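Local coordinates for response regulator receiver domain protein (CheY-like) (Methylobacillus flagellatus KT, PDB 3I42), which probably acts as a phosphorylation-controlled receiver domain of two-component signalling, taking a phosphoryl group on an aspartate, at residues T18-E21 and L22-L26; S35-D38 and A39-M43; L91-E94 and A95-F99; S111-P114 and I115-I119. One frame throughout, in Å; residues are numbered along the deposited sequence.

In the fold
All four contacts are local, each along one helix or at its end, in a CheY-like receiver fold whose helices pack on a parallel five-stranded sheet. Contacts 1 and 4 touch, with centres about 12 Å apart: Leu-26 CD1 meets Leu-116 CD2 at 3.6 Å, and Leu-23 CD2 lies 3.9 Å from Leu-112 CD1. The other pairs do not touch. Contacts 1 and 3 lie on opposite sides of the chain's centre, about 25 Å between centres; contacts 2 and 4 are also opposed, about 23 Å apart. The predicted phosphorylation site, Asp-54, ends strand 50-54 and belongs to none of the four. Contact 3 alone meets the second subunit, through a disulfide.

Contact 1: T18-E21 and L22-L26; sequences TFKE and LLEML
Thr-18 to Met-25 form consecutive turns of helix 13-25, and Leu-22 N donates to Thr-18 O at 2.9 Å. Leu-23 N to Phe-19 O, Glu-24 N to Lys-20 O and Met-25 N to Glu-21 O repeat this i to i+4 pattern. The third bond is less direct than its neighbours: Glu-24 N is tilted 30° from the carbonyl plane of Lys-20. Leu-23 packs on the ring of Phe-19, with Leu-23 CG 3.8 Å from Phe-19 CE2. Leu-23 CD1 lies 4.0 Å from Phe-19 CD2, an oblique approach to the ring. With chi1 at -158° the Phe-19 ring lies on the carbonyl side of its own residue, toward the next turn and Leu-23. These two residues lie on the buried side of the helix of a beta-alpha-beta unit. Leu-23 touches Ala-6 and Ile-8 of strand 4-9 and Phe-28 and Ala-30 of strand 28-33, while Phe-19 meets the ring of Phe-52. Cut back to alanine, Leu-23 would probably leave a gap beside the Phe-19 ring and let that ring shift. On another side of the helix, Lys-20 and Glu-24 form a salt bridge. The lysine chain runs out extended and bends at its last torsion (chi4 -70°), bringing Lys-20 NZ to 3.2 Å from Glu-24 OE2. As a hydrogen bond this is weak.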
loop_
_atom_site.group_PDB
_atom_site.type_symbol
_atom_site.label_atom_id
_atom_site.label_comp_id
_atom_site.label_asym_id
_atom_site.label_seq_id
_atom_site.Cartn_x
_atom_site.Cartn_y
_atom_site.Cartn_z
ATOM N N THR A 18 -9.596 17.656 17.273
ATOM C CA THR A 18 -10.613 16.599 17.174
ATOM C C THR A 18 -9.905 15.280 16.955
ATOM O O THR A 18 -10.084 14.328 17.712
ATOM C CB THR A 18 -11.588 16.897 16.007
ATOM O OG1 THR A 18 -12.307 18.092 16.300
ATOM C CG2 THR A 18 -12.598 15.767 15.793
ATOM N N PHE A 19 -9.061 15.240 15.930
ATOM C CA PHE A 19 -8.270 14.058 15.623
ATOM C C PHE A 19 -7.551 13.580 16.880
ATOM O O PHE A 19 -7.592 12.423 17.213
ATOM C CB PHE A 19 -7.234 14.421 14.556
ATOM C CG PHE A 19 -6.709 13.255 13.786
ATOM C CD1 PHE A 19 -6.346 13.406 12.454
ATOM C CD2 PHE A 19 -6.589 11.998 14.370
ATOM C CE1 PHE A 19 -5.857 12.327 11.741
ATOM C CE2 PHE A 19 -6.095 10.918 13.656
ATOM C CZ PHE A 19 -5.749 11.074 12.352
ATOM N N LYS A 20 -6.883 14.498 17.566
ATOM C CA LYS A 20 -6.169 14.190 18.793
ATOM C C LYS A 20 -7.094 13.621 19.910
ATOM O O LYS A 20 -6.691 12.712 20.669
ATOM C CB LYS A 20 -5.464 15.456 19.231
ATOM C CG LYS A 20 -4.734 15.407 20.551
ATOM C CD LYS A 20 -4.448 16.857 20.909
ATOM C CE LYS A 20 -3.294 17.035 21.870
ATOM N NZ LYS A 20 -3.622 16.558 23.236
ATOM N N GLU A 21 -8.318 14.148 20.002
ATOM C CA GLU A 21 -9.347 13.636 20.940
ATOM C C GLU A 21 -9.717 12.197 20.631
ATOM O O GLU A 21 -9.782 11.346 21.510
ATOM C CB GLU A 21 -10.623 14.456 20.803
ATOM C CG GLU A 21 -10.634 15.822 21.461
ATOM C CD GLU A 21 -12.073 16.383 21.564
ATOM O OE1 GLU A 21 -12.422 17.338 20.805
ATOM O OE2 GLU A 21 -12.853 15.834 22.398
ATOM N N LEU A 22 -9.950 11.917 19.359
ATOM C CA LEU A 22 -10.303 10.578 18.961
ATOM C C LEU A 22 -9.210 9.583 19.306
ATOM O O LEU A 22 -9.518 8.507 19.841
ATOM C CB LEU A 22 -10.597 10.521 17.468
ATOM C CG LEU A 22 -11.733 11.340 16.843
ATOM C CD1 LEU A 22 -11.781 11.090 15.333
ATOM C CD2 LEU A 22 -13.106 11.074 17.506
ATOM N N LEU A 23 -7.952 9.907 18.963
ATOM C CA LEU A 23 -6.831 9.007 19.223
ATOM C C LEU A 23 -6.748 8.738 20.723
ATOM O O LEU A 23 -6.531 7.595 21.156
ATOM C CB LEU A 23 -5.494 9.593 18.717
ATOM C CG LEU A 23 -5.290 9.675 17.198
ATOM C CD1 LEU A 23 -4.001 10.343 16.855
ATOM C CD2 LEU A 23 -5.283 8.288 16.601
ATOM N N GLU A 24 -6.911 9.793 21.511
ATOM C CA GLU A 24 -6.878 9.672 22.964
ATOM C C GLU A 24 -8.008 8.796 23.528
ATOM O O GLU A 24 -7.783 7.954 24.384
ATOM C CB GLU A 24 -6.905 11.053 23.589
ATOM C CG GLU A 24 -5.571 11.756 23.443
ATOM C CD GLU A 24 -5.592 13.163 24.027
ATOM O OE1 GLU A 24 -6.704 13.752 24.152
ATOM O OE2 GLU A 24 -4.496 13.681 24.366
ATOM N N MET A 25 -9.212 8.965 23.007
ATOM C CA MET A 25 -10.309 8.078 23.381
ATOM C C MET A 25 -9.994 6.616 23.081
ATOM O O MET A 25 -10.575 5.720 23.684
ATOM C CB MET A 25 -11.573 8.474 22.641
ATOM C CG MET A 25 -12.363 9.611 23.277
ATOM S SD MET A 25 -13.923 9.783 22.377
ATOM C CE MET A 25 -14.254 8.094 22.047
ATOM N N LEU A 26 -9.095 6.364 22.129
ATOM C CA LEU A 26 -8.776 4.985 21.752
ATOM C C LEU A 26 -7.518 4.503 22.443
ATOM O O LEU A 26 -7.079 3.391 22.189
ATOM C CB LEU A 26 -8.646 4.835 20.242
ATOM C CG LEU A 26 -9.931 4.774 19.404
ATOM C CD1 LEU A 26 -9.680 5.234 17.943
ATOM C CD2 LEU A 26 -10.545 3.378 19.434
#

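Contact 2: S35-D38 and A39-M43; sequences SGTD and ALHAM
Thr-37 and His-41 sit one turn apart on helix 36-45, their side chains side by side and pointing the same way. The methyl CG2 of Thr-37 meets CE1 of His-41 at 3.7 Å. His-41 ND1 also comes to 3.1 Å from Thr-37 O, but their geometry does not suit a hydrogen bond. Thr-37 O accepts instead from His-41 N, at 3.0 Å. Thr-37 chi1 (-28°) lies off the staggered positions, with its hydroxyl hydrogen-bonded to Asp-59 OD2. Asp-38 puts OD1 at the edge of the His-41 ring, 4.3 Å from His-41 ND1, near the ring plane but not in contact. At the start of the helix, Ser-35 is the N-cap. Its chi1 of 64° turns Ser-35 OG back to accept from Asp-38 N at 3.2 Å. Ala-39 brings only a methyl, and Ala-39 CB rests 3.3 Å from Gly-36 O. The same methyl packs on Val-9, Val-33 and Leu-65 in the core. A second side-chain acceptor, Asp-59 OD1, takes Gly-36 N. Gly-36 N and Thr-37 OG1 hold the two oxygens of Asp-59 at the helix start, where its negative charge would probably be stabilised by the positive end of the helix dipole.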
loop_
_atom_site.group_PDB
_atom_site.type_symbol
_atom_site.label_atom_id
_atom_site.label_comp_id
_atom_site.label_asym_id
_atom_site.label_seq_id
_atom_site.Cartn_x
_atom_site.Cartn_y
_atom_site.Cartn_z
ATOM N N SER A 35 2.656 21.820 10.201
ATOM C CA SER A 35 3.444 21.942 8.951
ATOM C C SER A 35 4.435 20.803 8.818
ATOM O O SER A 35 4.803 20.159 9.821
ATOM C CB SER A 35 4.207 23.284 8.898
ATOM O OG SER A 35 5.165 23.353 9.953
ATOM N N GLY A 36 4.877 20.575 7.583
ATOM C CA GLY A 36 5.951 19.610 7.316
ATOM C C GLY A 36 7.207 19.915 8.117
ATOM O O GLY A 36 7.769 19.027 8.754
ATOM N N THR A 37 7.640 21.183 8.116
ATOM C CA THR A 37 8.842 21.619 8.885
ATOM C C THR A 37 8.752 21.230 10.344
ATOM O O THR A 37 9.710 20.705 10.918
ATOM C CB THR A 37 9.012 23.148 8.874
ATOM O OG1 THR A 37 8.439 23.663 7.683
ATOM C CG2 THR A 37 10.483 23.553 8.945
ATOM N N ASP A 38 7.592 21.504 10.952
ATOM C CA ASP A 38 7.415 21.204 12.370
ATOM C C ASP A 38 7.431 19.708 12.628
ATOM O O ASP A 38 8.002 19.256 13.642
ATOM C CB ASP A 38 6.160 21.877 12.911
ATOM C CG ASP A 38 6.384 23.353 13.210
ATOM O OD1 ASP A 38 7.509 23.868 12.961
ATOM O OD2 ASP A 38 5.447 24.005 13.706
ATOM N N ALA A 39 6.860 18.948 11.686
ATOM C CA ALA A 39 6.897 17.478 11.737
ATOM C C ALA A 39 8.326 16.923 11.755
ATOM O O ALA A 39 8.665 16.071 12.593
ATOM C CB ALA A 39 6.114 16.867 10.582
ATOM N N LEU A 40 9.143 17.384 10.810
ATOM C CA LEU A 40 10.591 17.083 10.814
ATOM C C LEU A 40 11.252 17.431 12.132
ATOM O O LEU A 40 11.916 16.594 12.696
ATOM C CB LEU A 40 11.304 17.801 9.668
ATOM C CG LEU A 40 11.029 17.080 8.343
ATOM C CD1 LEU A 40 11.212 18.026 7.155
ATOM C CD2 LEU A 40 11.909 15.847 8.195
ATOM N N HIS A 41 11.040 18.642 12.650
ATOM C CA HIS A 41 11.582 18.976 13.982
ATOM C C HIS A 41 11.057 18.075 15.079
ATOM O O HIS A 41 11.831 17.671 15.955
ATOM C CB HIS A 41 11.353 20.439 14.349
ATOM C CG HIS A 41 12.120 21.398 13.489
ATOM N ND1 HIS A 41 11.507 22.381 12.733
ATOM C CD2 HIS A 41 13.449 21.512 13.242
ATOM C CE1 HIS A 41 12.427 23.060 12.066
ATOM N NE2 HIS A 41 13.613 22.553 12.356
ATOM N N ALA A 42 9.756 17.742 15.033
ATOM C CA ALA A 42 9.143 16.848 16.042
ATOM C C ALA A 42 9.703 15.432 15.977
ATOM O O ALA A 42 9.966 14.805 17.000
ATOM C CB ALA A 42 7.611 16.832 15.922
ATOM N N MET A 43 9.893 14.924 14.770
ATOM C CA MET A 43 10.363 13.548 14.615
ATOM C C MET A 43 11.857 13.409 14.887
ATOM O O MET A 43 12.344 12.304 15.152
ATOM C CB MET A 43 10.016 13.038 13.230
ATOM C CG MET A 43 8.549 12.770 13.101
ATOM S SD MET A 43 8.220 11.081 12.723
ATOM C CE MET A 43 9.357 10.136 13.726
#

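Contact 3: L91-E94 and A95-F99; sequences LGKE and ACELF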
loop_
_atom_site.group_PDB
_atom_site.type_symbol
_atom_site.label_atom_id
_atom_site.label_comp_id
_atom_site.label_asym_id
_atom_site.label_seq_id
_atom_site.Cartn_x
_atom_site.Cartn_y
_atom_site.Cartn_z
ATOM N N LEU A 91 -3.951 9.207 -4.085
ATOM C CA LEU A 91 -3.043 8.076 -3.815
ATOM C C LEU A 91 -2.596 7.363 -5.073
ATOM O O LEU A 91 -3.303 6.505 -5.581
ATOM C CB LEU A 91 -3.698 7.050 -2.894
ATOM C CG LEU A 91 -4.212 7.513 -1.538
ATOM C CD1 LEU A 91 -5.214 6.516 -1.056
ATOM C CD2 LEU A 91 -3.083 7.652 -0.542
ATOM N N GLY A 92 -1.420 7.697 -5.574
ATOM C CA GLY A 92 -0.872 6.945 -6.684
ATOM C C GLY A 92 0.018 5.817 -6.222
ATOM O O GLY A 92 -0.042 5.371 -5.072
ATOM N N LYS A 93 0.860 5.366 -7.138
ATOM C CA LYS A 93 1.793 4.265 -6.920
ATOM C C LYS A 93 2.748 4.434 -5.720
ATOM O O LYS A 93 2.909 3.509 -4.923
ATOM C CB LYS A 93 2.599 4.067 -8.204
ATOM C CG LYS A 93 3.548 2.939 -8.139
ATOM C CD LYS A 93 4.236 2.782 -9.463
ATOM C CE LYS A 93 5.198 1.626 -9.372
ATOM N NZ LYS A 93 6.224 1.891 -8.331
ATOM N N GLU A 94 3.400 5.598 -5.635
ATOM C CA GLU A 94 4.348 5.916 -4.556
ATOM C C GLU A 94 3.664 6.066 -3.192
ATOM O O GLU A 94 4.222 5.679 -2.181
ATOM C CB GLU A 94 5.156 7.187 -4.884
ATOM C CG GLU A 94 6.460 6.938 -5.656
ATOM C CD GLU A 94 7.570 7.944 -5.288
ATOM O OE1 GLU A 94 7.331 9.179 -5.466
ATOM O OE2 GLU A 94 8.665 7.498 -4.817
ATOM N N ALA A 95 2.459 6.621 -3.178
ATOM C CA ALA A 95 1.670 6.725 -1.941
ATOM C C ALA A 95 1.303 5.347 -1.386
ATOM O O ALA A 95 1.475 5.080 -0.205
ATOM C CB ALA A 95 0.428 7.582 -2.158
ATOM N N CYS A 96 0.808 4.469 -2.248
ATOM C CA CYS A 96 0.654 3.054 -1.904
ATOM C C CYS A 96 1.938 2.456 -1.305
ATOM O O CYS A 96 1.896 1.732 -0.300
ATOM C CB CYS A 96 0.233 2.266 -3.142
ATOM S SG CYS A 96 -1.451 2.624 -3.734
ATOM N N GLU A 97 3.089 2.799 -1.881
ATOM C CA GLU A 97 4.339 2.183 -1.433
ATOM C C GLU A 97 4.862 2.756 -0.125
ATOM O O GLU A 97 5.389 2.012 0.700
ATOM C CB GLU A 97 5.394 2.263 -2.531
ATOM C CG GLU A 97 4.989 1.468 -3.770
ATOM C CD GLU A 97 5.922 1.653 -4.936
ATOM O OE1 GLU A 97 6.553 2.722 -5.000
ATOM O OE2 GLU A 97 6.018 0.741 -5.791
ATOM N N LEU A 98 4.718 4.063 0.061
ATOM C CA LEU A 98 5.379 4.771 1.177
ATOM C C LEU A 98 4.553 4.957 2.448
ATOM O O LEU A 98 5.104 5.291 3.509
ATOM C CB LEU A 98 5.862 6.135 0.697
ATOM C CG LEU A 98 7.062 6.168 -0.247
ATOM C CD1 LEU A 98 6.938 7.377 -1.140
ATOM C CD2 LEU A 98 8.350 6.204 0.564
ATOM N N PHE A 99 3.234 4.781 2.355
ATOM C CA PHE A 99 2.423 4.789 3.589
ATOM C C PHE A 99 2.051 3.371 3.966
ATOM O O PHE A 99 1.974 2.494 3.118
ATOM C CB PHE A 99 1.162 5.596 3.414
ATOM C CG PHE A 99 1.383 7.051 3.335
ATOM C CD1 PHE A 99 1.474 7.817 4.498
ATOM C CD2 PHE A 99 1.460 7.678 2.098
ATOM C CE1 PHE A 99 1.668 9.196 4.432
ATOM C CE2 PHE A 99 1.665 9.063 2.015
ATOM C CZ PHE A 99 1.762 9.827 3.183
#
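The short helix 93-98 of the receiver fold begins here, with Gly-92 as its N-cap, and it carries the covalent link between subunits. Gly-92 O accepts from Cys-96 N at 3.1 Å in a nearly straight bond, with an N-H...O angle of 178°. The later bonds, Glu-97 N to Lys-93 O and Leu-98 N to Glu-94 O, are more bent. Lys-93 and Glu-97 form a salt bridge across one turn. The lysine chain is extended, with CG anti to the backbone N (chi1 -178°), until its last torsion turns NZ toward the glutamate. Lys-93 NZ then lies 2.8 Å from Glu-97 OE2 and comes from above the carboxylate plane, 36° out of it. Glu-94 and Leu-98 run alongside each other, OE2 of Glu-94 standing 4.1 Å from CD1 of Leu-98. The other oxygen, OE1 of Glu-94, is engaged by Lys-67 in a salt bridge. Behind the N-cap, Leu-91 CD2 touches Ala-95 CB at 3.9 Å. Cys-96 SG is disulfide-bonded to Cys-96 of the second subunit, whose Tyr-102 also packs on Cys-96 and Glu-97. Within its own chain, Leu-98 rests on Leu-63 and Lys-67 of helix 62-71. Leu-91 packs on Ala-82 of strand 79-84, and Phe-99 bridges that strand and helix 62-71 through Phe-80 and Val-66.

Contact 4: S111-P114 and I115-I119; sequences SLEP and ILQSI
Glu-113 and Gln-117 lie side by side one turn apart on helix 109-119, the last helix of the receiver fold. OE2 of Glu-113 comes to 2.8 Å from NE2 of Gln-117, but the amide N-H does not aim at the oxygen and no hydrogen bond forms. The carboxylate and amide planes are turned 47° apart, and the Gln-117 side chain is poorly ordered. In Glu-113, CG swings to the carbonyl side (chi1 -174°) and the chain folds at chi2. With alanine in place of Glu-113, the Gln-117 NE2 is likely to lose its close carboxylate neighbour. In the backbone of the same pair, Gln-117 N donates to Glu-113 O at 3.0 Å. On the buried side, CD2 of Leu-112 faces CD1 of Leu-116 at 4.3 Å. Both leucines pack on Leu-23 of helix 13-25 and on Phe-52 of strand 50-54, and Ile-115 covers Leu-103 of strand 101-104. Pro-114 has no N-H to give to the turn before, and the helix kinks there. Its carbonyl is gripped twice: Ser-118 N and Ser-118 OG each lie 3.0 Å from Pro-114 O, on opposite faces of the carbonyl plane.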
loop_
_atom_site.group_PDB
_atom_site.type_symbol
_atom_site.label_atom_id
_atom_site.label_comp_id
_atom_site.label_asym_id
_atom_site.label_seq_id
_atom_site.Cartn_x
_atom_site.Cartn_y
_atom_site.Cartn_z
ATOM N N SER A 111 -12.876 4.006 11.790
ATOM C CA SER A 111 -11.882 3.854 10.741
ATOM C C SER A 111 -10.485 3.816 11.372
ATOM O O SER A 111 -9.603 3.087 10.906
ATOM C CB SER A 111 -12.055 4.957 9.692
ATOM O OG SER A 111 -11.966 6.246 10.286
ATOM N N LEU A 112 -10.315 4.556 12.478
ATOM C CA LEU A 112 -9.070 4.561 13.249
ATOM C C LEU A 112 -8.768 3.285 13.994
ATOM O O LEU A 112 -7.627 2.830 14.018
ATOM C CB LEU A 112 -9.028 5.714 14.266
ATOM C CG LEU A 112 -8.607 7.091 13.785
ATOM C CD1 LEU A 112 -8.785 8.067 14.944
ATOM C CD2 LEU A 112 -7.161 7.060 13.296
ATOM N N GLU A 113 -9.789 2.701 14.601
ATOM C CA GLU A 113 -9.577 1.548 15.459
ATOM C C GLU A 113 -8.756 0.375 14.819
ATOM O O GLU A 113 -7.805 -0.086 15.436
ATOM C CB GLU A 113 -10.898 1.107 16.122
ATOM C CG GLU A 113 -10.747 -0.012 17.144
ATOM C CD GLU A 113 -10.857 -1.382 16.509
ATOM O OE1 GLU A 113 -11.584 -1.504 15.494
ATOM O OE2 GLU A 113 -10.223 -2.330 17.020
ATOM N N PRO A 114 -9.088 -0.092 13.590
ATOM C CA PRO A 114 -8.255 -1.185 13.030
ATOM C C PRO A 114 -6.777 -0.819 12.802
ATOM O O PRO A 114 -5.903 -1.673 12.951
ATOM C CB PRO A 114 -8.921 -1.506 11.683
ATOM C CG PRO A 114 -9.834 -0.383 11.386
ATOM C CD PRO A 114 -10.181 0.299 12.676
ATOM N N ILE A 115 -6.506 0.443 12.472
ATOM C CA ILE A 115 -5.128 0.929 12.320
ATOM C C ILE A 115 -4.381 0.825 13.641
ATOM O O ILE A 115 -3.257 0.334 13.707
ATOM C CB ILE A 115 -5.079 2.406 11.840
ATOM C CG1 ILE A 115 -5.701 2.536 10.444
ATOM C CG2 ILE A 115 -3.645 2.915 11.851
ATOM C CD1 ILE A 115 -5.777 3.960 9.927
ATOM N N LEU A 116 -5.034 1.264 14.704
ATOM C CA LEU A 116 -4.406 1.332 16.011
ATOM C C LEU A 116 -4.210 -0.086 16.506
ATOM O O LEU A 116 -3.275 -0.364 17.257
ATOM C CB LEU A 116 -5.242 2.225 16.959
ATOM C CG LEU A 116 -5.043 3.767 16.902
ATOM C CD1 LEU A 116 -4.796 4.293 15.511
ATOM C CD2 LEU A 116 -6.175 4.601 17.558
ATOM N N GLN A 117 -5.061 -0.998 16.027
ATOM C CA GLN A 117 -4.991 -2.407 16.408
ATOM C C GLN A 117 -3.812 -3.118 15.752
ATOM O O GLN A 117 -3.153 -3.930 16.400
ATOM C CB GLN A 117 -6.291 -3.126 16.055
ATOM C CG GLN A 117 -6.673 -4.237 17.021
ATOM C CD GLN A 117 -7.975 -4.917 16.644
ATOM O OE1 GLN A 117 -8.305 -5.980 17.170
ATOM N NE2 GLN A 117 -8.723 -4.311 15.720
ATOM N N SER A 118 -3.560 -2.813 14.474
ATOM C CA SER A 118 -2.381 -3.324 13.744
ATOM C C SER A 118 -1.059 -2.832 14.315
ATOM O O SER A 118 -0.132 -3.616 14.485
ATOM C CB SER A 118 -2.450 -2.941 12.278
ATOM O OG SER A 118 -3.686 -3.362 11.733
ATOM N N ILE A 119 -0.989 -1.534 14.614
ATOM C CA ILE A 119 0.201 -0.901 15.188
ATOM C C ILE A 119 0.582 -1.504 16.541
ATOM O O ILE A 119 1.757 -1.545 16.897
ATOM C CB ILE A 119 0.011 0.633 15.343
ATOM C CG1 ILE A 119 -0.258 1.281 13.987
ATOM C CG2 ILE A 119 1.233 1.273 15.999
ATOM C CD1 ILE A 119 -0.780 2.709 14.062
#